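Local coordinates for protein FmtA (Staphylococcus aureus, PDB 5ZH8) that hydrolyses the D-alanyl esters of wall teichoic acid and lipoteichoic acid, affecting cell-wall structure, autolysis and the level of methicillin resistance, at residues Lys77-Tyr82 against Asn380-Gln385; Lys130-Leu135 against Lys229-Asn234; Leu136-Glu141 against Tyr329-Tyr334. All coordinates share one frame; numbering follows the deposited sequence.

Contact 1. Residues Lys77-Tyr82 against Asn380-Gln385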
loop_
_atom_site.group_PDB
_atom_site.type_symbol
_atom_site.label_atom_id
_atom_site.label_comp_id
_atom_site.label_asym_id
_atom_site.label_seq_id
_atom_site.Cartn_x
_atom_site.Cartn_y
_atom_site.Cartn_z
ATOM N N LYS A 77 -27.869 7.872 1.593
ATOM C CA LYS A 77 -28.055 7.439 0.219
ATOM C C LYS A 77 -26.838 7.809 -0.627
ATOM O O LYS A 77 -26.370 7.019 -1.451
ATOM C CB LYS A 77 -29.306 8.072 -0.374
ATOM C CG LYS A 77 -29.597 7.586 -1.781
ATOM C CD LYS A 77 -30.970 8.016 -2.270
ATOM C CE LYS A 77 -31.173 7.634 -3.729
ATOM N NZ LYS A 77 -30.778 6.222 -4.020
ATOM N N LYS A 78 -26.340 9.022 -0.397
ATOM C CA LYS A 78 -25.178 9.554 -1.097
ATOM C C LYS A 78 -23.943 8.723 -0.766
ATOM O O LYS A 78 -23.123 8.451 -1.630
ATOM C CB LYS A 78 -24.958 11.014 -0.688
ATOM C CG LYS A 78 -24.457 11.940 -1.784
ATOM C CD LYS A 78 -24.265 13.358 -1.235
ATOM C CE LYS A 78 -24.899 14.470 -2.091
ATOM N NZ LYS A 78 -24.053 14.997 -3.199
ATOM N N ILE A 79 -23.819 8.333 0.499
ATOM C CA ILE A 79 -22.685 7.539 0.974
ATOM C C ILE A 79 -22.729 6.152 0.335
ATOM O O ILE A 79 -21.745 5.697 -0.243
ATOM C CB ILE A 79 -22.690 7.403 2.519
ATOM C CG1 ILE A 79 -22.418 8.761 3.179
ATOM C CG2 ILE A 79 -21.651 6.392 2.980
ATOM C CD1 ILE A 79 -22.835 8.846 4.637
ATOM N N ASP A 80 -23.875 5.495 0.444
ATOM C CA ASP A 80 -24.064 4.181 -0.130
ATOM C C ASP A 80 -23.752 4.192 -1.620
ATOM O O ASP A 80 -23.028 3.330 -2.133
ATOM C CB ASP A 80 -25.506 3.716 0.099
ATOM C CG ASP A 80 -25.796 2.380 -0.539
ATOM O OD1 ASP A 80 -25.289 1.343 -0.046
ATOM O OD2 ASP A 80 -26.519 2.380 -1.547
ATOM N N LYS A 81 -24.301 5.186 -2.306
ATOM C CA LYS A 81 -24.109 5.315 -3.740
ATOM C C LYS A 81 -22.638 5.488 -4.077
ATOM O O LYS A 81 -22.139 4.926 -5.047
ATOM C CB LYS A 81 -24.913 6.501 -4.266
ATOM C CG LYS A 81 -24.940 6.600 -5.771
ATOM C CD LYS A 81 -26.008 7.581 -6.215
ATOM C CE LYS A 81 -26.327 7.421 -7.694
ATOM N NZ LYS A 81 -27.006 6.128 -8.025
ATOM N N TYR A 82 -21.948 6.277 -3.269
ATOM C CA TYR A 82 -20.520 6.490 -3.450
ATOM C C TYR A 82 -19.762 5.191 -3.238
ATOM O O TYR A 82 -18.936 4.820 -4.068
ATOM C CB TYR A 82 -19.991 7.572 -2.509
ATOM C CG TYR A 82 -18.513 7.472 -2.314
ATOM C CD1 TYR A 82 -17.653 7.642 -3.381
ATOM C CD2 TYR A 82 -17.975 7.171 -1.071
ATOM C CE1 TYR A 82 -16.291 7.524 -3.228
ATOM C CE2 TYR A 82 -16.604 7.060 -0.893
ATOM C CZ TYR A 82 -15.770 7.226 -1.976
ATOM O OH TYR A 82 -14.416 7.115 -1.798
ATOM N N ASN A 380 -16.176 14.843 5.431
ATOM C CA ASN A 380 -16.068 16.239 5.046
ATOM C C ASN A 380 -17.065 16.620 3.959
ATOM O O ASN A 380 -17.779 17.609 4.101
ATOM C CB ASN A 380 -14.646 16.553 4.575
ATOM C CG ASN A 380 -13.615 16.339 5.661
ATOM O OD1 ASN A 380 -13.873 16.606 6.831
ATOM N ND2 ASN A 380 -12.440 15.873 5.281
ATOM N N ASP A 381 -17.119 15.855 2.872
ATOM C CA ASP A 381 -17.927 16.266 1.726
ATOM C C ASP A 381 -19.407 15.949 1.917
ATOM O O ASP A 381 -20.255 16.828 1.757
ATOM C CB ASP A 381 -17.394 15.662 0.420
ATOM C CG ASP A 381 -15.966 16.105 0.108
ATOM O OD1 ASP A 381 -15.551 17.190 0.577
ATOM O OD2 ASP A 381 -15.251 15.371 -0.608
ATOM N N ILE A 382 -19.727 14.710 2.275
ATOM C CA ILE A 382 -21.128 14.307 2.353
ATOM C C ILE A 382 -21.766 14.740 3.672
ATOM O O ILE A 382 -22.792 15.415 3.668
ATOM C CB ILE A 382 -21.300 12.795 2.137
ATOM C CG1 ILE A 382 -20.775 12.408 0.748
ATOM C CG2 ILE A 382 -22.762 12.410 2.293
ATOM C CD1 ILE A 382 -20.851 10.925 0.425
ATOM N N LEU A 383 -21.159 14.360 4.793
ATOM C CA LEU A 383 -21.680 14.728 6.113
ATOM C C LEU A 383 -21.337 16.159 6.539
ATOM O O LEU A 383 -21.870 16.640 7.531
ATOM C CB LEU A 383 -21.188 13.743 7.177
ATOM C CG LEU A 383 -21.562 12.270 6.960
ATOM C CD1 LEU A 383 -20.956 11.428 8.069
ATOM C CD2 LEU A 383 -23.062 12.070 6.907
ATOM N N LYS A 384 -20.442 16.819 5.802
ATOM C CA LYS A 384 -20.118 18.245 5.996
ATOM C C LYS A 384 -19.635 18.576 7.415
ATOM O O LYS A 384 -20.089 19.545 8.032
ATOM C CB LYS A 384 -21.307 19.121 5.598
ATOM C CG LYS A 384 -21.698 18.953 4.150
ATOM C CD LYS A 384 -22.917 19.795 3.796
ATOM C CE LYS A 384 -24.206 19.224 4.381
ATOM N NZ LYS A 384 -25.422 19.724 3.663
ATOM N N GLN A 385 -18.701 17.766 7.911
ATOM C CA GLN A 385 -18.158 17.923 9.265
ATOM C C GLN A 385 -16.780 18.575 9.295
ATOM O O GLN A 385 -16.088 18.520 10.305
ATOM C CB GLN A 385 -18.094 16.559 9.956
ATOM C CG GLN A 385 -19.452 15.910 10.114
ATOM C CD GLN A 385 -20.388 16.758 10.948
ATOM O OE1 GLN A 385 -20.191 16.914 12.146
ATOM N NE2 GLN A 385 -21.405 17.316 10.313
#
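Ile-382 sets its branched side chain against Lys-78 and Ile-79, and the contact is held by van der Waals packing, with no hydrogen bond crossing it. Ile-382 CG2 lies 3.8 Å from Ile-79 CG1, and Ile-382 CD1 approaches both that same CG1 and the backbone carbonyl of Lys-78. CG1 of Ile-382 stands anti to the carbonyl carbon (chi1 -60°), which sends both ends of the branch across to the facing helix. On the outer side, the Lys-78 side chain contributes its hydrocarbon part, CB and CD lying against Ile-382 CG2, before it bends on toward its amine. On the inner side Ile-79 CD1 meets Leu-383 CD2 at 3.9 Å, the two side chains crossing at about a right angle. Past Leu-383 the chain turns, Lys-384 taking positive phi, and Gln-385 NE2 folds back to Leu-383 O at 2.9 Å in a nearly straight bond (172°). The C-terminal end of helix 371-382 thus packs against helix 74-85; both lie on the large antiparallel sheet, Ile-79 on Met-102 of strand 99-106 and Leu-383 on Tyr-359 and Val-361 of strand 359-365, as the first and last helices do in the serine beta-lactamase fold.

Contact 2. Residues Lys130-Leu135 against Lys229-Asn234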
loop_
_atom_site.group_PDB
_atom_site.type_symbol
_atom_site.label_atom_id
_atom_site.label_comp_id
_atom_site.label_asym_id
_atom_site.label_seq_id
_atom_site.Cartn_x
_atom_site.Cartn_y
_atom_site.Cartn_z
ATOM N N LYS A 130 -3.871 -0.204 19.210
ATOM C CA LYS A 130 -3.135 0.665 20.133
ATOM C C LYS A 130 -4.065 1.514 21.025
ATOM O O LYS A 130 -3.698 1.856 22.148
ATOM C CB LYS A 130 -2.181 1.576 19.363
ATOM C CG LYS A 130 -1.032 0.839 18.699
ATOM C CD LYS A 130 -0.028 1.807 18.108
ATOM C CE LYS A 130 1.152 1.073 17.499
ATOM N NZ LYS A 130 0.752 0.171 16.388
ATOM N N PHE A 131 -5.252 1.847 20.518
ATOM C CA PHE A 131 -6.271 2.558 21.293
ATOM C C PHE A 131 -6.759 1.716 22.470
ATOM O O PHE A 131 -6.907 2.217 23.577
ATOM C CB PHE A 131 -7.443 2.957 20.376
ATOM C CG PHE A 131 -8.574 3.666 21.081
ATOM C CD1 PHE A 131 -8.333 4.732 21.940
ATOM C CD2 PHE A 131 -9.894 3.281 20.858
ATOM C CE1 PHE A 131 -9.377 5.383 22.577
ATOM C CE2 PHE A 131 -10.944 3.924 21.491
ATOM C CZ PHE A 131 -10.683 4.976 22.355
ATOM N N SER A 132 -7.005 0.436 22.221
ATOM C CA SER A 132 -7.352 -0.522 23.275
ATOM C C SER A 132 -6.271 -0.542 24.371
ATOM O O SER A 132 -6.581 -0.437 25.566
ATOM C CB SER A 132 -7.558 -1.921 22.672
ATOM O OG SER A 132 -7.442 -2.949 23.643
ATOM N N THR A 133 -5.012 -0.656 23.944
ATOM C CA THR A 133 -3.864 -0.664 24.849
ATOM C C THR A 133 -3.731 0.672 25.611
ATOM O O THR A 133 -3.408 0.686 26.803
ATOM C CB THR A 133 -2.555 -0.961 24.075
ATOM O OG1 THR A 133 -2.655 -2.232 23.424
ATOM C CG2 THR A 133 -1.338 -0.968 25.012
ATOM N N GLY A 134 -3.980 1.785 24.925
ATOM C CA GLY A 134 -3.961 3.096 25.560
ATOM C C GLY A 134 -5.030 3.237 26.631
ATOM O O GLY A 134 -4.782 3.812 27.688
ATOM N N LEU A 135 -6.222 2.711 26.362
ATOM C CA LEU A 135 -7.315 2.749 27.335
ATOM C C LEU A 135 -6.962 1.966 28.593
ATOM O O LEU A 135 -7.250 2.411 29.704
ATOM C CB LEU A 135 -8.607 2.204 26.726
ATOM C CG LEU A 135 -9.301 3.147 25.738
ATOM C CD1 LEU A 135 -10.297 2.391 24.874
ATOM C CD2 LEU A 135 -9.989 4.294 26.469
ATOM N N LYS A 229 -1.600 -10.372 34.718
ATOM C CA LYS A 229 -2.648 -11.022 33.941
ATOM C C LYS A 229 -2.433 -10.758 32.474
ATOM O O LYS A 229 -1.846 -9.751 32.101
ATOM C CB LYS A 229 -4.029 -10.520 34.361
ATOM C CG LYS A 229 -4.416 -10.923 35.772
ATOM C CD LYS A 229 -5.904 -10.719 36.031
ATOM C CE LYS A 229 -6.336 -11.391 37.328
ATOM N NZ LYS A 229 -6.084 -12.867 37.325
ATOM N N SER A 230 -2.922 -11.670 31.641
ATOM C CA SER A 230 -2.740 -11.556 30.202
ATOM C C SER A 230 -3.399 -10.290 29.655
ATOM O O SER A 230 -4.358 -9.777 30.234
ATOM C CB SER A 230 -3.304 -12.787 29.495
ATOM O OG SER A 230 -4.723 -12.754 29.451
ATOM N N TYR A 231 -2.866 -9.794 28.543
ATOM C CA TYR A 231 -3.438 -8.652 27.847
ATOM C C TYR A 231 -4.894 -8.930 27.488
ATOM O O TYR A 231 -5.761 -8.083 27.699
ATOM C CB TYR A 231 -2.635 -8.346 26.574
ATOM C CG TYR A 231 -3.155 -7.155 25.793
ATOM C CD1 TYR A 231 -4.152 -7.309 24.836
ATOM C CD2 TYR A 231 -2.652 -5.875 26.012
ATOM C CE1 TYR A 231 -4.632 -6.226 24.114
ATOM C CE2 TYR A 231 -3.123 -4.788 25.300
ATOM C CZ TYR A 231 -4.116 -4.967 24.349
ATOM O OH TYR A 231 -4.604 -3.889 23.634
ATOM N N ALA A 232 -5.151 -10.120 26.952
ATOM C CA ALA A 232 -6.498 -10.540 26.556
ATOM C C ALA A 232 -7.486 -10.454 27.710
ATOM O O ALA A 232 -8.623 -10.028 27.535
ATOM C CB ALA A 232 -6.464 -11.968 26.005
ATOM N N GLU A 233 -7.044 -10.873 28.886
ATOM C CA GLU A 233 -7.876 -10.812 30.076
ATOM C C GLU A 233 -8.109 -9.365 30.497
ATOM O O GLU A 233 -9.237 -8.983 30.805
ATOM C CB GLU A 233 -7.223 -11.591 31.214
ATOM C CG GLU A 233 -8.107 -11.745 32.439
ATOM C CD GLU A 233 -7.583 -12.766 33.422
ATOM O OE1 GLU A 233 -6.531 -13.400 33.151
ATOM O OE2 GLU A 233 -8.221 -12.923 34.481
ATOM N N ASN A 234 -7.046 -8.566 30.509
ATOM C CA ASN A 234 -7.172 -7.162 30.858
ATOM C C ASN A 234 -8.130 -6.462 29.902
ATOM O O ASN A 234 -8.976 -5.682 30.340
ATOM C CB ASN A 234 -5.807 -6.464 30.872
ATOM C CG ASN A 234 -5.006 -6.744 32.144
ATOM O OD1 ASN A 234 -3.853 -7.167 32.087
ATOM N ND2 ASN A 234 -5.607 -6.471 33.300
#
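The phenol oxygen of Tyr-231 is gripped by two hydroxyls from consecutive residues of the facing helix. It donates to Thr-133 OG1, with Tyr-231 OH and that oxygen 2.6 Å apart, and it accepts from Ser-132 OG, which lies 3.0 Å from Tyr-231 OH. Thr-133 OG1 sits at the ring edge near its plane, on the CE2 side, whereas Ser-132 comes in obliquely. Thr-133 OG1 is also bonded to the carbonyl oxygen of Gly-284, so the buried hydroxyls run in a short chain from serine to tyrosine to threonine to backbone. With chi1 of Tyr-231 near trans (-179°), the phenol is carried away from the first turn of helix 231-240 toward Ser-132 and Thr-133. That turn is itself fixed: Ser-230 is the N-cap, its OG accepting from Glu-233 N at 3.0 Å, and Tyr-231 N donates to the Glu-224 carboxylate (OE2). Around the polar cluster, helix 213-227 supplies apolar packing, Ala-220 against Tyr-231 and Ile-223 against Thr-133. One turn back, Lys-130 NZ bonds Ser-127 OG and pairs with Asp-213. The spacing of Ser-127 and Lys-130 is consistent with the SXXK motif, and helix 129-142 probably corresponds to the buried central helix that follows the motif's serine in serine beta-lactamases and penicillin-binding proteins.

Contact 3. Residues Leu136-Glu141 against Tyr329-Tyr334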
loop_
_atom_site.group_PDB
_atom_site.type_symbol
_atom_site.label_atom_id
_atom_site.label_comp_id
_atom_site.label_asym_id
_atom_site.label_seq_id
_atom_site.Cartn_x
_atom_site.Cartn_y
_atom_site.Cartn_z
ATOM N N LEU A 136 -6.333 0.804 28.404
ATOM C CA LEU A 136 -5.871 -0.022 29.512
ATOM C C LEU A 136 -4.809 0.703 30.328
ATOM O O LEU A 136 -4.808 0.622 31.551
ATOM C CB LEU A 136 -5.321 -1.355 28.989
ATOM C CG LEU A 136 -6.340 -2.343 28.404
ATOM C CD1 LEU A 136 -5.624 -3.504 27.731
ATOM C CD2 LEU A 136 -7.300 -2.850 29.475
ATOM N N LEU A 137 -3.911 1.403 29.640
ATOM C CA LEU A 137 -2.896 2.248 30.289
ATOM C C LEU A 137 -3.537 3.314 31.162
ATOM O O LEU A 137 -3.209 3.440 32.337
ATOM C CB LEU A 137 -2.004 2.940 29.255
ATOM C CG LEU A 137 -0.694 2.251 28.865
ATOM C CD1 LEU A 137 0.033 3.115 27.846
ATOM C CD2 LEU A 137 0.200 1.981 30.062
ATOM N N LYS A 138 -4.447 4.083 30.578
ATOM C CA LYS A 138 -5.127 5.143 31.309
ATOM C C LYS A 138 -5.864 4.575 32.519
ATOM O O LYS A 138 -5.810 5.146 33.613
ATOM C CB LYS A 138 -6.092 5.913 30.398
ATOM C CG LYS A 138 -6.841 7.049 31.095
ATOM C CD LYS A 138 -5.927 8.166 31.602
ATOM C CE LYS A 138 -5.505 9.094 30.469
ATOM N NZ LYS A 138 -4.261 9.840 30.790
ATOM N N GLN A 139 -6.541 3.447 32.320
ATOM C CA GLN A 139 -7.202 2.758 33.422
ATOM C C GLN A 139 -6.221 2.442 34.556
ATOM O O GLN A 139 -6.510 2.702 35.723
ATOM C CB GLN A 139 -7.860 1.476 32.935
ATOM C CG GLN A 139 -9.188 1.689 32.230
ATOM C CD GLN A 139 -9.717 0.412 31.600
ATOM O OE1 GLN A 139 -8.983 -0.568 31.452
ATOM N NE2 GLN A 139 -10.993 0.418 31.221
ATOM N N LEU A 140 -5.064 1.898 34.200
ATOM C CA LEU A 140 -4.031 1.561 35.172
ATOM C C LEU A 140 -3.462 2.776 35.901
ATOM O O LEU A 140 -3.073 2.672 37.059
ATOM C CB LEU A 140 -2.892 0.781 34.500
ATOM C CG LEU A 140 -3.248 -0.655 34.115
ATOM C CD1 LEU A 140 -2.095 -1.294 33.370
ATOM C CD2 LEU A 140 -3.613 -1.469 35.348
ATOM N N GLU A 141 -3.409 3.918 35.219
ATOM C CA GLU A 141 -2.972 5.174 35.833
ATOM C C GLU A 141 -3.944 5.612 36.920
ATOM O O GLU A 141 -3.521 5.990 38.013
ATOM C CB GLU A 141 -2.840 6.279 34.779
ATOM C CG GLU A 141 -1.703 6.068 33.798
ATOM C CD GLU A 141 -1.772 7.013 32.622
ATOM O OE1 GLU A 141 -1.794 8.234 32.854
ATOM O OE2 GLU A 141 -1.795 6.541 31.469
ATOM N N TYR A 329 -1.540 12.906 18.554
ATOM C CA TYR A 329 -1.543 11.499 18.936
ATOM C C TYR A 329 -1.473 11.324 20.452
ATOM O O TYR A 329 -0.683 11.979 21.116
ATOM C CB TYR A 329 -0.362 10.778 18.289
ATOM C CG TYR A 329 -0.473 9.278 18.325
ATOM C CD1 TYR A 329 -1.258 8.612 17.409
ATOM C CD2 TYR A 329 0.204 8.523 19.276
ATOM C CE1 TYR A 329 -1.368 7.243 17.417
ATOM C CE2 TYR A 329 0.095 7.144 19.296
ATOM C CZ TYR A 329 -0.693 6.514 18.361
ATOM O OH TYR A 329 -0.817 5.147 18.345
ATOM N N ARG A 330 -2.320 10.451 20.982
ATOM C CA ARG A 330 -2.211 10.003 22.367
ATOM C C ARG A 330 -2.961 8.683 22.543
ATOM O O ARG A 330 -4.006 8.459 21.917
ATOM C CB ARG A 330 -2.746 11.051 23.360
ATOM C CG ARG A 330 -4.266 11.048 23.573
ATOM C CD ARG A 330 -5.037 11.472 22.322
ATOM N NE ARG A 330 -4.535 12.744 21.823
ATOM C CZ ARG A 330 -4.762 13.918 22.397
ATOM N NH1 ARG A 330 -5.511 14.015 23.490
ATOM N NH2 ARG A 330 -4.236 15.010 21.870
ATOM N N TYR A 331 -2.417 7.814 23.393
ATOM C CA TYR A 331 -3.091 6.573 23.787
ATOM C C TYR A 331 -3.695 5.811 22.604
ATOM O O TYR A 331 -4.821 5.323 22.676
ATOM C CB TYR A 331 -4.149 6.872 24.864
ATOM C CG TYR A 331 -3.530 7.318 26.165
ATOM C CD1 TYR A 331 -3.029 6.383 27.075
ATOM C CD2 TYR A 331 -3.415 8.676 26.487
ATOM C CE1 TYR A 331 -2.453 6.781 28.271
ATOM C CE2 TYR A 331 -2.835 9.080 27.680
ATOM C CZ TYR A 331 -2.355 8.129 28.565
ATOM O OH TYR A 331 -1.779 8.520 29.750
ATOM N N GLY A 332 -2.936 5.730 21.517
ATOM C CA GLY A 332 -3.333 4.948 20.348
ATOM C C GLY A 332 -4.221 5.619 19.315
ATOM O O GLY A 332 -4.679 4.953 18.395
ATOM N N PHE A 333 -4.469 6.920 19.440
ATOM C CA PHE A 333 -5.350 7.620 18.487
ATOM C C PHE A 333 -5.046 9.111 18.387
ATOM O O PHE A 333 -4.275 9.652 19.172
ATOM C CB PHE A 333 -6.811 7.404 18.873
ATOM C CG PHE A 333 -7.260 8.238 20.039
ATOM C CD1 PHE A 333 -7.030 7.817 21.352
ATOM C CD2 PHE A 333 -7.904 9.447 19.827
ATOM C CE1 PHE A 333 -7.436 8.591 22.423
ATOM C CE2 PHE A 333 -8.309 10.230 20.898
ATOM C CZ PHE A 333 -8.075 9.800 22.195
ATOM N N TYR A 334 -5.673 9.760 17.416
ATOM C CA TYR A 334 -5.408 11.162 17.107
ATOM C C TYR A 334 -6.561 12.075 17.498
ATOM O O TYR A 334 -7.703 11.816 17.150
ATOM C CB TYR A 334 -5.171 11.310 15.607
ATOM C CG TYR A 334 -3.925 10.630 15.104
ATOM C CD1 TYR A 334 -2.715 11.302 15.086
ATOM C CD2 TYR A 334 -3.957 9.316 14.631
ATOM C CE1 TYR A 334 -1.563 10.691 14.623
ATOM C CE2 TYR A 334 -2.808 8.697 14.165
ATOM C CZ TYR A 334 -1.617 9.390 14.161
ATOM O OH TYR A 334 -0.467 8.795 13.701
#
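Tyr-331 reaches from the tip of a beta hairpin to Lys-138 and Glu-141 on helix 129-142. The hairpin, whose strands 329-330 and 333-335 form the edge of the large antiparallel sheet, closes through a type I' turn from Arg-330 to Phe-333, with Gly-332 taking the second inner position. From CB, the tyrosine leaves with CG beside its backbone N (chi1 -67°), which lays the ring toward the helix. One edge of the ring follows the helix: CD1 runs past the carbonyl oxygen of Gly-134, and Tyr-331 CE1 meets Leu-137 CB at 4.0 Å, in the ring plane. On the other edge CD2 faces Arg-330 CG. Lys-138 CE instead lies above the ring plane, 3.9 Å from Tyr-331 CE2. Lys-138 crosses the ring at about a right angle, its chain bent at chi2 and chi3, and its NZ makes a weak, oblique bond of 3.0 Å to Tyr-331 OH. Lys-138 NZ also forms a salt bridge of 3.6 Å with Glu-141 OE1, so phenol, amine and carboxylate are mutually linked. At the tip, Tyr-331 OH donates to Glu-141 OE2 at 2.6 Å, the carboxylate tilted 25° from the ring plane and its oxygen receiving the proton on the syn lone pair.

Contacts 2 and 3 are neighbours, their centres about 10 Å apart, and both use helix 129-142: its first half faces 229-234, its second half the hairpin 329-334. They also touch directly, Phe-131 meeting Phe-333. Through this shared helix the helical region is tied to the edge of the large antiparallel sheet where strands 329-330 and 333-335 lie. Along the chain the segments of the two contacts alternate. Contact 1 stands apart, its centre 34 Å from that of contact 2 and 31 Å from that of contact 3, and encloses both in sequence. It joins an early and a late helix of the beta-lactamase-like fold, touches neither of the others, and lies across the chain's centre from contact 2.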